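Local coordinates for protein histidine--tRNA ligase (Thermus thermophilus HB27, PDB 4RDX) that attaches histidine to tRNA(His) in an ATP-dependent reaction that releases AMP and diphosphate, at residues Q23-T28 against R313-L318; A87-Y92 against E132-E137; L158-V163 against E319-G324; Y265-A270 against G287-G292. All blocks are in the same frame, centred on the assembly; numbering follows the deposited sequence.

Contact 1 (Q23-T28 against R313-L318); sequences QRIVAT and RVALAL. With AMP (adenosine monophosphate), chain C.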
# COMPACT_ATOMS: atom_id res chain seq x y z
N GLN A 23 4.30 -6.22 -5.72
CA GLN A 23 4.97 -4.94 -5.89
C GLN A 23 5.41 -4.66 -7.34
O GLN A 23 5.22 -3.55 -7.84
CB GLN A 23 6.17 -4.86 -4.96
CG GLN A 23 5.79 -4.68 -3.50
CD GLN A 23 6.99 -4.75 -2.58
OE1 GLN A 23 8.01 -5.36 -2.92
NE2 GLN A 23 6.88 -4.13 -1.41
N ARG A 24 6.00 -5.66 -7.99
CA ARG A 24 6.39 -5.54 -9.40
C ARG A 24 5.17 -5.26 -10.27
O ARG A 24 5.20 -4.38 -11.15
CB ARG A 24 7.11 -6.81 -9.88
CG ARG A 24 7.64 -6.71 -11.31
CD ARG A 24 8.58 -7.87 -11.71
NE ARG A 24 7.84 -9.09 -12.01
CZ ARG A 24 7.44 -9.44 -13.23
NH1 ARG A 24 7.71 -8.66 -14.27
NH2 ARG A 24 6.77 -10.57 -13.40
N ILE A 25 4.09 -6.00 -10.02
CA ILE A 25 2.85 -5.83 -10.77
C ILE A 25 2.28 -4.40 -10.64
O ILE A 25 1.96 -3.75 -11.65
CB ILE A 25 1.80 -6.88 -10.35
CG1 ILE A 25 2.29 -8.29 -10.69
CG2 ILE A 25 0.45 -6.59 -10.99
CD1 ILE A 25 1.36 -9.41 -10.26
N VAL A 26 2.18 -3.92 -9.41
CA VAL A 26 1.66 -2.57 -9.16
C VAL A 26 2.57 -1.50 -9.75
O VAL A 26 2.09 -0.50 -10.28
CB VAL A 26 1.45 -2.31 -7.65
CG1 VAL A 26 1.14 -0.84 -7.39
CG2 VAL A 26 0.32 -3.18 -7.13
N ALA A 27 3.88 -1.71 -9.69
CA ALA A 27 4.84 -0.78 -10.28
C ALA A 27 4.61 -0.65 -11.79
O ALA A 27 4.54 0.46 -12.34
CB ALA A 27 6.26 -1.22 -9.99
N THR A 28 4.50 -1.80 -12.46
CA THR A 28 4.22 -1.82 -13.89
C THR A 28 2.89 -1.13 -14.23
O THR A 28 2.82 -0.35 -15.19
CB THR A 28 4.25 -3.27 -14.45
OG1 THR A 28 5.60 -3.64 -14.73
CG2 THR A 28 3.43 -3.38 -15.72
N ARG A 313 -4.50 -12.90 -9.10
CA ARG A 313 -4.74 -13.71 -10.29
C ARG A 313 -3.69 -13.45 -11.36
O ARG A 313 -3.31 -14.35 -12.11
CB ARG A 313 -6.14 -13.46 -10.84
CG ARG A 313 -7.25 -13.72 -9.84
CD ARG A 313 -8.62 -13.80 -10.51
NE ARG A 313 -9.67 -14.11 -9.54
CZ ARG A 313 -10.97 -14.10 -9.81
NH1 ARG A 313 -11.40 -13.79 -11.03
NH2 ARG A 313 -11.84 -14.39 -8.86
N VAL A 314 -3.20 -12.22 -11.42
CA VAL A 314 -2.12 -11.88 -12.34
C VAL A 314 -0.82 -12.55 -11.90
O VAL A 314 -0.03 -12.98 -12.74
CB VAL A 314 -1.93 -10.33 -12.44
CG1 VAL A 314 -0.75 -10.02 -13.32
CG2 VAL A 314 -3.19 -9.68 -12.99
N ALA A 315 -0.61 -12.67 -10.59
CA ALA A 315 0.55 -13.40 -10.07
C ALA A 315 0.48 -14.86 -10.49
O ALA A 315 1.45 -15.44 -10.99
CB ALA A 315 0.64 -13.27 -8.56
N LEU A 316 -0.69 -15.46 -10.27
CA LEU A 316 -0.96 -16.83 -10.67
C LEU A 316 -0.70 -17.04 -12.17
O LEU A 316 -0.08 -18.03 -12.56
CB LEU A 316 -2.41 -17.20 -10.34
CG LEU A 316 -2.80 -17.29 -8.86
CD1 LEU A 316 -4.30 -17.49 -8.73
CD2 LEU A 316 -2.05 -18.41 -8.17
N ALA A 317 -1.15 -16.09 -12.98
CA ALA A 317 -0.95 -16.16 -14.43
C ALA A 317 0.52 -16.06 -14.79
O ALA A 317 0.99 -16.73 -15.72
CB ALA A 317 -1.75 -15.06 -15.12
N LEU A 318 1.25 -15.22 -14.07
CA LEU A 318 2.67 -15.02 -14.32
C LEU A 318 3.48 -16.27 -13.99
O LEU A 318 4.41 -16.63 -14.72
CB LEU A 318 3.20 -13.80 -13.55
CG LEU A 318 2.85 -12.43 -14.14
CD1 LEU A 318 3.08 -11.31 -13.14
CD2 LEU A 318 3.65 -12.18 -15.42
P AMP C . -14.88 -7.39 -10.29
O1P AMP C . -14.92 -6.27 -9.27
O2P AMP C . -15.73 -8.58 -9.92
O3P AMP C . -15.02 -6.92 -11.71
O5' AMP C . -13.38 -7.90 -10.18
C5' AMP C . -12.40 -7.51 -11.14
C4' AMP C . -11.17 -8.37 -11.03
O4' AMP C . -10.71 -8.35 -9.65
C3' AMP C . -11.38 -9.85 -11.34
O3' AMP C . -11.26 -10.13 -12.73
C2' AMP C . -10.33 -10.55 -10.49
O2' AMP C . -9.06 -10.53 -11.13
C1' AMP C . -10.27 -9.63 -9.26
N9 AMP C . -11.13 -10.11 -8.17
C8 AMP C . -12.44 -9.84 -8.03
N7 AMP C . -12.96 -10.42 -6.91
C5 AMP C . -11.95 -11.08 -6.31
C6 AMP C . -11.80 -11.91 -5.09
N6 AMP C . -12.85 -12.15 -4.27
N1 AMP C . -10.57 -12.41 -4.82
C2 AMP C . -9.52 -12.18 -5.63
N3 AMP C . -9.59 -11.44 -6.75
C4 AMP C . -10.75 -10.87 -7.14

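Contact 2 (A87-Y92 against E132-E137); sequences AMVRAY and EALGSE. With HIS (histidine), chain D.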
# COMPACT_ATOMS: atom_id res chain seq x y z
N ALA A 87 -16.01 4.34 -5.19
CA ALA A 87 -15.19 5.15 -4.30
C ALA A 87 -14.46 6.25 -5.07
O ALA A 87 -14.36 7.39 -4.61
CB ALA A 87 -14.21 4.28 -3.54
N MET A 88 -13.97 5.92 -6.26
CA MET A 88 -13.27 6.90 -7.08
C MET A 88 -14.21 7.96 -7.65
O MET A 88 -13.81 9.11 -7.83
CB MET A 88 -12.47 6.23 -8.20
CG MET A 88 -11.08 5.78 -7.77
SD MET A 88 -10.33 4.66 -8.96
CE MET A 88 -11.59 3.39 -9.01
N VAL A 89 -15.45 7.57 -7.94
CA VAL A 89 -16.44 8.56 -8.36
C VAL A 89 -16.80 9.48 -7.19
O VAL A 89 -16.96 10.69 -7.37
CB VAL A 89 -17.72 7.90 -8.93
CG1 VAL A 89 -18.74 8.97 -9.30
CG2 VAL A 89 -17.37 7.06 -10.14
N ARG A 90 -16.91 8.91 -6.00
CA ARG A 90 -17.15 9.71 -4.80
C ARG A 90 -16.01 10.71 -4.61
O ARG A 90 -16.23 11.85 -4.21
CB ARG A 90 -17.30 8.81 -3.57
CG ARG A 90 -17.95 9.48 -2.36
CD ARG A 90 -16.93 10.20 -1.49
NE ARG A 90 -15.85 9.30 -1.09
CZ ARG A 90 -14.56 9.65 -1.07
NH1 ARG A 90 -14.20 10.87 -1.42
NH2 ARG A 90 -13.65 8.77 -0.70
N ALA A 91 -14.78 10.27 -4.90
CA ALA A 91 -13.62 11.15 -4.85
C ALA A 91 -13.71 12.26 -5.89
O ALA A 91 -13.36 13.41 -5.63
CB ALA A 91 -12.34 10.35 -5.04
N TYR A 92 -14.19 11.89 -7.08
CA TYR A 92 -14.43 12.86 -8.15
C TYR A 92 -15.38 13.95 -7.68
O TYR A 92 -15.13 15.14 -7.89
CB TYR A 92 -15.00 12.16 -9.39
CG TYR A 92 -15.29 13.07 -10.55
CD1 TYR A 92 -16.54 13.66 -10.71
CD2 TYR A 92 -14.32 13.35 -11.51
CE1 TYR A 92 -16.81 14.50 -11.78
CE2 TYR A 92 -14.58 14.19 -12.57
CZ TYR A 92 -15.83 14.76 -12.71
OH TYR A 92 -16.07 15.59 -13.78
N GLU A 132 -10.07 4.67 -13.90
CA GLU A 132 -11.30 5.32 -14.33
C GLU A 132 -11.03 6.56 -15.18
O GLU A 132 -10.16 7.37 -14.86
CB GLU A 132 -12.17 5.73 -13.13
CG GLU A 132 -12.58 4.58 -12.22
CD GLU A 132 -13.34 3.49 -12.95
OE1 GLU A 132 -14.06 3.80 -13.92
OE2 GLU A 132 -13.22 2.31 -12.55
N ALA A 133 -11.77 6.68 -16.27
CA ALA A 133 -11.80 7.90 -17.06
C ALA A 133 -13.19 8.48 -16.89
O ALA A 133 -14.20 7.85 -17.26
CB ALA A 133 -11.51 7.60 -18.52
N LEU A 134 -13.24 9.68 -16.31
CA LEU A 134 -14.50 10.31 -15.94
C LEU A 134 -14.70 11.64 -16.64
O LEU A 134 -13.76 12.42 -16.81
CB LEU A 134 -14.56 10.50 -14.42
CG LEU A 134 -14.52 9.24 -13.55
CD1 LEU A 134 -14.06 9.57 -12.14
CD2 LEU A 134 -15.89 8.59 -13.51
N GLY A 135 -15.94 11.90 -17.05
CA GLY A 135 -16.31 13.20 -17.59
C GLY A 135 -16.54 13.24 -19.08
O GLY A 135 -16.69 14.32 -19.65
N SER A 136 -16.58 12.08 -19.73
CA SER A 136 -16.80 12.05 -21.17
C SER A 136 -17.43 10.75 -21.68
O SER A 136 -17.26 9.69 -21.08
CB SER A 136 -15.49 12.34 -21.91
OG SER A 136 -15.61 12.09 -23.30
N GLU A 137 -18.17 10.87 -22.78
CA GLU A 137 -18.92 9.77 -23.39
C GLU A 137 -18.19 9.19 -24.62
O GLU A 137 -18.57 8.14 -25.14
CB GLU A 137 -20.31 10.27 -23.80
CG GLU A 137 -21.29 9.19 -24.27
CD GLU A 137 -22.00 8.50 -23.13
OE1 GLU A 137 -22.30 9.18 -22.12
OE2 GLU A 137 -22.25 7.29 -23.23
N HIS D . -16.28 -5.05 -11.83
CA HIS D . -16.30 -3.76 -12.52
C HIS D . -16.50 -4.00 -14.01
O HIS D . -16.97 -3.12 -14.73
CB HIS D . -15.00 -3.00 -12.25
CG HIS D . -14.96 -1.64 -12.89
ND1 HIS D . -16.05 -1.06 -13.50
CD2 HIS D . -13.94 -0.75 -12.99
CE1 HIS D . -15.71 0.13 -13.96
NE2 HIS D . -14.44 0.35 -13.66
OXT HIS D . -16.19 -5.07 -14.52

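Contact 3 (L158-V163 against E319-G324); sequences LRRLKV and EAEGFG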
# COMPACT_ATOMS: atom_id res chain seq x y z
N LEU A 158 3.07 -11.17 -19.93
CA LEU A 158 2.06 -12.14 -20.31
C LEU A 158 1.77 -12.15 -21.81
O LEU A 158 1.48 -11.12 -22.41
CB LEU A 158 0.76 -11.92 -19.54
CG LEU A 158 0.78 -12.23 -18.04
CD1 LEU A 158 -0.56 -11.87 -17.41
CD2 LEU A 158 1.12 -13.69 -17.79
N ARG A 159 1.87 -13.34 -22.40
CA ARG A 159 1.25 -13.62 -23.67
C ARG A 159 0.06 -14.50 -23.29
O ARG A 159 -0.24 -14.62 -22.10
CB ARG A 159 2.22 -14.37 -24.59
CG ARG A 159 3.55 -13.65 -24.81
CD ARG A 159 3.34 -12.21 -25.27
NE ARG A 159 4.58 -11.55 -25.68
CZ ARG A 159 5.01 -10.38 -25.21
NH1 ARG A 159 4.29 -9.72 -24.30
NH2 ARG A 159 6.15 -9.86 -25.64
N ARG A 160 -0.63 -15.08 -24.26
CA ARG A 160 -1.72 -16.01 -23.97
C ARG A 160 -2.84 -15.39 -23.13
O ARG A 160 -3.15 -15.89 -22.05
CB ARG A 160 -1.18 -17.25 -23.25
CG ARG A 160 0.06 -17.86 -23.89
CD ARG A 160 -0.30 -18.55 -25.17
NE ARG A 160 -1.46 -19.41 -24.98
CZ ARG A 160 -2.10 -20.03 -25.97
NH1 ARG A 160 -1.69 -19.89 -27.22
NH2 ARG A 160 -3.15 -20.79 -25.70
N LEU A 161 -3.43 -14.31 -23.62
CA LEU A 161 -4.54 -13.65 -22.93
C LEU A 161 -5.76 -13.65 -23.85
O LEU A 161 -5.61 -13.60 -25.07
CB LEU A 161 -4.17 -12.21 -22.59
CG LEU A 161 -2.88 -11.91 -21.82
CD1 LEU A 161 -2.45 -10.47 -22.06
CD2 LEU A 161 -3.07 -12.18 -20.33
N LYS A 162 -6.96 -13.71 -23.28
CA LYS A 162 -8.16 -13.55 -24.10
C LYS A 162 -8.97 -12.31 -23.76
O LYS A 162 -9.58 -12.22 -22.70
CB LYS A 162 -9.07 -14.78 -24.06
CG LYS A 162 -10.27 -14.63 -24.99
CD LYS A 162 -11.41 -15.56 -24.64
CE LYS A 162 -11.10 -16.99 -25.06
NZ LYS A 162 -12.19 -17.91 -24.62
N VAL A 163 -8.97 -11.34 -24.67
CA VAL A 163 -9.78 -10.14 -24.51
C VAL A 163 -11.20 -10.39 -25.00
O VAL A 163 -11.43 -10.73 -26.16
CB VAL A 163 -9.19 -8.95 -25.30
CG1 VAL A 163 -10.04 -7.70 -25.08
CG2 VAL A 163 -7.75 -8.70 -24.88
N GLU A 319 3.13 -16.93 -12.90
CA GLU A 319 3.80 -18.18 -12.55
C GLU A 319 3.42 -19.28 -13.54
O GLU A 319 4.24 -20.12 -13.90
CB GLU A 319 3.47 -18.62 -11.12
CG GLU A 319 4.14 -19.92 -10.70
CD GLU A 319 5.66 -19.85 -10.73
OE1 GLU A 319 6.25 -19.98 -11.83
OE2 GLU A 319 6.26 -19.67 -9.65
N ALA A 320 2.16 -19.26 -13.98
CA ALA A 320 1.67 -20.25 -14.93
C ALA A 320 2.45 -20.20 -16.24
O ALA A 320 2.61 -21.21 -16.92
CB ALA A 320 0.19 -20.05 -15.18
N GLU A 321 2.94 -19.01 -16.59
CA GLU A 321 3.69 -18.82 -17.83
C GLU A 321 5.20 -18.82 -17.63
O GLU A 321 5.95 -18.50 -18.55
CB GLU A 321 3.24 -17.55 -18.53
CG GLU A 321 1.82 -17.62 -19.05
CD GLU A 321 1.47 -16.46 -19.95
OE1 GLU A 321 2.36 -15.99 -20.69
OE2 GLU A 321 0.31 -16.02 -19.90
N GLY A 322 5.64 -19.17 -16.43
CA GLY A 322 7.04 -19.41 -16.17
C GLY A 322 7.88 -18.20 -15.78
O GLY A 322 9.10 -18.31 -15.66
N PHE A 323 7.24 -17.06 -15.58
CA PHE A 323 7.96 -15.86 -15.15
C PHE A 323 8.25 -15.89 -13.65
O PHE A 323 7.34 -15.94 -12.83
CB PHE A 323 7.18 -14.59 -15.50
CG PHE A 323 6.95 -14.42 -16.97
CD1 PHE A 323 7.93 -13.86 -17.78
CD2 PHE A 323 5.77 -14.83 -17.56
CE1 PHE A 323 7.73 -13.70 -19.13
CE2 PHE A 323 5.56 -14.67 -18.91
CZ PHE A 323 6.54 -14.11 -19.70
N GLY A 324 9.54 -15.87 -13.32
CA GLY A 324 9.97 -15.85 -11.93
C GLY A 324 10.71 -14.57 -11.59
O GLY A 324 10.95 -13.74 -12.46

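Contact 4 (Y265-A270 against G287-G292); sequences YYVRTA and GGRYDG. With HIS (histidine), chain D.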
# COMPACT_ATOMS: atom_id res chain seq x y z
N TYR A 265 -26.36 0.27 -13.51
CA TYR A 265 -25.82 1.57 -13.90
C TYR A 265 -24.72 1.39 -14.93
O TYR A 265 -24.20 2.37 -15.48
CB TYR A 265 -25.36 2.42 -12.70
CG TYR A 265 -24.32 1.81 -11.78
CD1 TYR A 265 -23.05 1.47 -12.24
CD2 TYR A 265 -24.59 1.63 -10.42
CE1 TYR A 265 -22.10 0.93 -11.39
CE2 TYR A 265 -23.65 1.09 -9.57
CZ TYR A 265 -22.40 0.75 -10.06
OH TYR A 265 -21.46 0.22 -9.21
N TYR A 266 -24.37 0.14 -15.20
CA TYR A 266 -23.49 -0.19 -16.30
C TYR A 266 -24.25 -0.08 -17.61
O TYR A 266 -25.34 -0.63 -17.74
CB TYR A 266 -22.92 -1.61 -16.14
CG TYR A 266 -21.98 -1.78 -14.98
CD1 TYR A 266 -20.65 -1.40 -15.07
CD2 TYR A 266 -22.41 -2.35 -13.79
CE1 TYR A 266 -19.78 -1.56 -14.01
CE2 TYR A 266 -21.55 -2.51 -12.72
CZ TYR A 266 -20.24 -2.12 -12.84
OH TYR A 266 -19.38 -2.29 -11.78
N VAL A 267 -23.67 0.64 -18.57
CA VAL A 267 -24.28 0.79 -19.88
C VAL A 267 -23.22 0.64 -20.97
O VAL A 267 -22.03 0.82 -20.72
CB VAL A 267 -24.97 2.16 -20.03
CG1 VAL A 267 -26.19 2.25 -19.13
CG2 VAL A 267 -23.99 3.29 -19.74
N ARG A 268 -23.67 0.31 -22.18
CA ARG A 268 -22.79 0.19 -23.33
C ARG A 268 -21.64 -0.80 -23.13
O ARG A 268 -21.87 -1.95 -22.75
CB ARG A 268 -22.26 1.57 -23.76
CG ARG A 268 -23.26 2.38 -24.59
CD ARG A 268 -23.42 3.80 -24.08
NE ARG A 268 -24.63 4.44 -24.60
CZ ARG A 268 -24.66 5.31 -25.60
NH1 ARG A 268 -23.53 5.68 -26.20
NH2 ARG A 268 -25.81 5.82 -26.00
N THR A 269 -20.41 -0.34 -23.36
CA THR A 269 -19.23 -1.20 -23.36
C THR A 269 -19.01 -2.03 -22.09
O THR A 269 -19.04 -1.50 -20.98
CB THR A 269 -17.95 -0.39 -23.64
OG1 THR A 269 -18.21 0.59 -24.66
CG2 THR A 269 -16.83 -1.31 -24.11
N ALA A 270 -18.80 -3.33 -22.28
CA ALA A 270 -18.36 -4.21 -21.20
C ALA A 270 -17.22 -5.07 -21.75
O ALA A 270 -17.24 -5.47 -22.92
CB ALA A 270 -19.50 -5.08 -20.70
N GLY A 287 -13.98 -4.60 -16.93
CA GLY A 287 -14.50 -3.26 -16.74
C GLY A 287 -15.53 -2.89 -17.77
O GLY A 287 -16.15 -3.75 -18.40
N GLY A 288 -15.73 -1.59 -17.95
CA GLY A 288 -16.66 -1.09 -18.94
C GLY A 288 -17.14 0.31 -18.64
O GLY A 288 -16.54 1.04 -17.84
N ARG A 289 -18.24 0.67 -19.29
CA ARG A 289 -18.83 2.00 -19.17
C ARG A 289 -19.99 2.02 -18.17
O ARG A 289 -20.71 1.03 -18.02
CB ARG A 289 -19.29 2.49 -20.55
CG ARG A 289 -19.97 3.85 -20.56
CD ARG A 289 -19.99 4.44 -21.96
NE ARG A 289 -18.67 4.89 -22.38
CZ ARG A 289 -18.08 6.01 -21.95
NH1 ARG A 289 -18.70 6.78 -21.06
NH2 ARG A 289 -16.88 6.34 -22.39
N TYR A 290 -20.13 3.14 -17.48
CA TYR A 290 -21.21 3.35 -16.53
C TYR A 290 -21.73 4.78 -16.65
O TYR A 290 -21.01 5.70 -17.06
CB TYR A 290 -20.75 3.07 -15.10
CG TYR A 290 -19.42 3.71 -14.75
CD1 TYR A 290 -19.36 4.99 -14.21
CD2 TYR A 290 -18.23 3.02 -14.94
CE1 TYR A 290 -18.14 5.56 -13.88
CE2 TYR A 290 -17.02 3.59 -14.62
CZ TYR A 290 -16.97 4.85 -14.09
OH TYR A 290 -15.76 5.41 -13.77
N ASP A 291 -22.99 4.93 -16.26
CA ASP A 291 -23.70 6.19 -16.37
C ASP A 291 -24.90 6.10 -15.45
O ASP A 291 -25.82 5.31 -15.68
CB ASP A 291 -24.15 6.39 -17.82
CG ASP A 291 -24.42 7.85 -18.15
OD1 ASP A 291 -23.69 8.72 -17.63
OD2 ASP A 291 -25.36 8.11 -18.92
N GLY A 292 -24.89 6.90 -14.39
CA GLY A 292 -25.95 6.85 -13.39
C GLY A 292 -25.38 6.70 -11.99
O GLY A 292 -26.06 6.96 -11.00
N HIS D . -16.28 -5.05 -11.83
CA HIS D . -16.30 -3.76 -12.52
C HIS D . -16.50 -4.00 -14.01
O HIS D . -16.97 -3.12 -14.73
CB HIS D . -15.00 -3.00 -12.25
CG HIS D . -14.96 -1.64 -12.89
ND1 HIS D . -16.05 -1.06 -13.50
CD2 HIS D . -13.94 -0.75 -12.99
CE1 HIS D . -15.71 0.13 -13.96
NE2 HIS D . -14.44 0.35 -13.66
OXT HIS D . -16.19 -5.07 -14.52

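Contact 1 (Q23-T28 against R313-L318)
I25 is the bump here: its CD1 enters a shallow hollow on helix 311-320 whose walls are V314 CG1, the backbone N and CB of A315, and the end of L318. I25 and V314 run antiparallel alongside each other, with I25 CD1 3.8 Å from V314 CG1, whereas the ends of I25 and L318 meet head on, CD1 to CD1 at 3.9 Å. Because I25 is extended at chi2 (177°), it spans between the axes of the two short helical segments, which cross at 107° and approach no nearer than 10.8 Å. R24 covers the margin of the hollow; bent at chi3, it brings NH2 obliquely to 3.8 Å from L318 CD1. F309 packs on both I25 and V314. These are the helices of class II motifs 1 and 3. R313 leaves its helix away from 23-28, with AMP C2' over one face of its guanidinium and NE and NH1 bonded to G121 O and A283 O. A leucine in its place would probably leave G121 O without this donor, cost A283 O one of its partners, and remove the flat group beside the AMP ribose. Between the helices the meeting is buried and mostly aliphatic, so fit rather than directed bonds governs their seating.

Contact 2 (A87-Y92 against E132-E137)
The ring of Y92 meets L134 obliquely. L134 CD1 is 3.8 Å from Y92 CD2, and L134 CB approaches CD2 and CE2 of the same ring side at 4.1 Å. The two side chains run alongside each other in opposite senses; CG of Y92 is anti to the backbone N (chi1 180°), which carries the ring out over the strand to where Y92 OH can bond Q102 OE1. The other flat group is the E132 carboxylate, whose OE2 takes a weak, bent hydrogen bond from NE2 of the bound histidine at 2.6 Å, with 122° at the hydrogen. T85 OG1 also bonds OE2, and Y290 OH lies so close to OE1 that the pair is probably hydrogen-bonded, though its exact length is doubtful; OE2 is thus shared by ligand and T85, while OE1 is turned to Y290. This is a helix laid on the class II catalytic sheet: helix 85-94 lies over strand 125-134, the second of the two antiparallel motif 2 strands, with the segments 87-92 and 132-134 at 37° to each other. M88 lies across E132, roughly perpendicular to it, and bends at chi3, which sets its methyl CE 3.6 Å from E132 CG and backs the aliphatic part of the glutamate that reaches into the histidine pocket. Between M88 and Y92 the second branch of the leucine is used, with L134 CD2 4.0 Å from V89 CG2. Where the strand gives out, G135 takes a positive phi that calls for glycine, and its CA passes 4.5 Å from Y92 OH.

Contact 3 (L158-V163 against E319-G324)
E321 lays its carboxylate across the end of L158, the two side chains nearly perpendicular, with L158 CD2 3.5 Å from E321 CD. The glutamate is extended beyond CG (chi2 -170°), and this length takes the acid group past the leucine to the backbone of the next residue. There E321 OE1 accepts a hydrogen bond from R159 N at 3.2 Å, using its syn lone pair, with 147° at the hydrogen. The other oxygen, E321 OE2, has R160 CB 3.9 Å away, but the guanidinium of R160 leads off, and its NE makes a salt bridge to E276 instead. E321 OE1 also lies in the plane of the F323 ring, at its edge, while F323 CE2 comes within 4.4 Å of L158 N from an oblique direction. The turn that brings E321 and F323 together is a Schellman motif: G322, with positive phi, is its C-prime residue, and G322 N bonds E319 O at 3.0 Å while F323 N returns to L318 O. The contact thus fastens the C-terminal end of the motif 3 helix to the link that enters strand 161-167 from helix 139-156. L158 tucks its aliphatic end against A317 and L318 of helix 311-320 and against H275 of strand 269-275, which neighbours 161-167 in the main sheet.

Contact 4 (Y265-A270 against G287-G292)
Y266 pairs with Y290, and A270 with G288, as antiparallel non-hydrogen-bonded pairs; the register shifts by two between them, a beta bulge where the chain corners at R268 beside the hairpin of strands 269-275 and 283-290. From Y266, CB starts 3.9 Å from R289 O, and CD1 keeps that same carbonyl oxygen near the ring plane, at the edge. CE1 comes next, 3.3 Å from O of the bound histidine, whose ND1 also lies at the ring edge, in plane. At the tip, Y266 OH sits 3.5 Å from the ligand CA. Y265 CE1 covers one face, offset toward the rim. A leucine at Y266 would probably open a gap beside the histidine carboxylate and leave Y265 without the ring it packs on. Y290, its CG between the backbone N and the carbonyl carbon (chi1 47°), turns its ring to the ligand too, CE2 3.8 Å from CE1 of the histidine. Three backbone bonds hold the strands: D291 N to Y265 O, V267 N to R289 O, and R289 N to T269 O. The middle one comes from above the R289 carbonyl plane, 43° out of it. R289 runs alongside R268, but its NH2 ends in a salt bridge to D142. Within the bulge, V267 CG2 rests 3.6 Å from D291 CB; the OD2 of D291 forms a salt bridge with R301.

The bound histidine joins contacts 2 and 4, whose centres are 12 Å apart: E132 meets its imidazole from one strand of the main sheet, Y266 and Y290 border it from others, and S136 O bonds R289 NH1 between the two. Contact 1 serves the other half of the active site through R313 on AMP; its centre lies about 25 Å from that of contact 2 and 26 Å from that of contact 4. Contact 3 shares helix 311-320 with contact 1, centres 10 Å apart, and L318 belongs to both neighbourhoods by packing on L158. Contacts 2 and 3 both reach the same sheet, but on opposite sides of the chain's centre, about 31 Å apart between centres.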